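Local coordinates for protein STM4351 (Salmonella enterica, PDB 2Y7I) that binds arginine with high specificity in the periplasm, as a family 3 bacterial solute-binding protein, probably serving its uptake, at residues F21-A24 and I28-F31. Residues are numbered along the deposited sequence; the frame is centred on the assembly and turned at random.
With ZN (zinc ion), chain F.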
loop_
_atom_site.group_PDB
_atom_site.type_symbol
_atom_site.label_atom_id
_atom_site.label_comp_id
_atom_site.label_asym_id
_atom_site.label_seq_id
_atom_site.Cartn_x
_atom_site.Cartn_y
_atom_site.Cartn_z
ATOM N N PHE A 21 -3.286 17.722 10.948
ATOM C CA PHE A 21 -3.367 18.585 12.109
ATOM C C PHE A 21 -2.185 19.551 12.108
ATOM O O PHE A 21 -1.311 19.483 11.234
ATOM C CB PHE A 21 -3.448 17.761 13.408
ATOM C CG PHE A 21 -2.215 16.938 13.708
ATOM C CD1 PHE A 21 -2.014 15.703 13.087
ATOM C CD2 PHE A 21 -1.287 17.375 14.654
ATOM C CE1 PHE A 21 -0.899 14.927 13.384
ATOM C CE2 PHE A 21 -0.163 16.613 14.951
ATOM C CZ PHE A 21 0.030 15.378 14.313
ATOM N N VAL A 22 -2.175 20.458 13.076
ATOM C CA VAL A 22 -1.174 21.513 13.125
ATOM C C VAL A 22 -0.254 21.217 14.300
ATOM O O VAL A 22 -0.725 20.946 15.406
ATOM C CB VAL A 22 -1.834 22.915 13.251
ATOM C CG1 VAL A 22 -0.796 24.021 13.184
ATOM C CG2 VAL A 22 -2.854 23.117 12.129
ATOM N N ASP A 23 1.049 21.211 14.052
ATOM C CA ASP A 23 2.014 20.968 15.126
ATOM C C ASP A 23 2.378 22.273 15.823
ATOM O O ASP A 23 1.805 23.322 15.521
ATOM C CB ASP A 23 3.274 20.264 14.594
ATOM C CG ASP A 23 4.074 21.125 13.641
ATOM O OD1 ASP A 23 3.849 22.355 13.564
ATOM O OD2 ASP A 23 4.961 20.566 12.961
ATOM N N ALA A 24 3.369 22.197 16.715
ATOM C CA ALA A 24 3.757 23.311 17.577
ATOM C C ALA A 24 4.247 24.571 16.851
ATOM O O ALA A 24 4.073 25.680 17.361
ATOM C CB ALA A 24 4.792 22.845 18.608
ATOM N N ILE A 28 1.410 21.998 8.977
ATOM C CA ILE A 28 0.405 20.970 8.748
ATOM C C ILE A 28 1.118 19.619 8.576
ATOM O O ILE A 28 2.042 19.501 7.774
ATOM C CB ILE A 28 -0.474 21.302 7.514
ATOM C CG1 ILE A 28 -1.100 22.702 7.655
ATOM C CG2 ILE A 28 -1.570 20.251 7.322
ATOM C CD1 ILE A 28 -2.007 23.097 6.491
ATOM N N VAL A 29 0.686 18.629 9.352
ATOM C CA VAL A 29 1.348 17.326 9.425
ATOM C C VAL A 29 0.298 16.223 9.541
ATOM O O VAL A 29 -0.868 16.489 9.823
ATOM C CB VAL A 29 2.341 17.235 10.648
ATOM C CG1 VAL A 29 3.528 18.173 10.479
ATOM C CG2 VAL A 29 1.616 17.520 11.968
ATOM N N GLY A 30 0.706 14.980 9.326
ATOM C CA GLY A 30 -0.214 13.873 9.483
ATOM C C GLY A 30 -0.083 12.815 8.406
ATOM O O GLY A 30 0.717 12.949 7.471
ATOM N N PHE A 31 -0.898 11.770 8.534
ATOM C CA PHE A 31 -0.901 10.688 7.562
ATOM C C PHE A 31 -1.186 11.206 6.154
ATOM O O PHE A 31 -0.439 10.901 5.219
ATOM C CB PHE A 31 -1.909 9.616 7.945
ATOM C CG PHE A 31 -1.989 8.484 6.958
ATOM C CD1 PHE A 31 -0.989 7.521 6.901
ATOM C CD2 PHE A 31 -3.079 8.376 6.099
ATOM C CE1 PHE A 31 -1.070 6.457 5.994
ATOM C CE2 PHE A 31 -3.172 7.317 5.195
ATOM C CZ PHE A 31 -2.160 6.370 5.141
HETATM ZN ZN ZN F . 6.795 21.621 12.978
#
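The short antiparallel beta hairpin of strands 21-22 and 28-29, lying at the surface of this solute-binding protein, illustrates how a hairpin with only two paired positions can carry a metal site in its turn. Phe21 and Val29 form its hydrogen-bonded pair: Phe21 N donates to Val29 O and Val29 N to Phe21 O, each at 2.9 Å, and the second bond is the straighter, with 162° at the hydrogen. Val22 and Ile28 form the adjacent non-hydrogen-bonded pair. Phe21 O also receives a CA-H...O contact from Ile28 CA at 3.4 Å. The Phe21-Val29 pair meets through its side chains as well. With chi1 at 65°, CG of Phe21 sits between its backbone N and carbonyl carbon, which swings the ring across to the neighbouring strand; Val29 CG2 lies over one ring face, 3.7 Å from the centroid and displaced toward the rim, in a CH-pi contact. The other valine branch, CG1, packs 3.7 Å from Asp23 OD2, the oxygen that binds zinc at 2.1 Å together with Asp25. Asp23 OD1 instead accepts a hydrogen bond from Lys27 N inside the turn. Beyond Val29 the chain passes through Gly30, the N-cap of helix 31-42, whose Phe31 packs on helix 217-227. One carboxylate is thus divided between metal and backbone, which should restrict its rotation, while the apolar valine flanks its metal-binding oxygen.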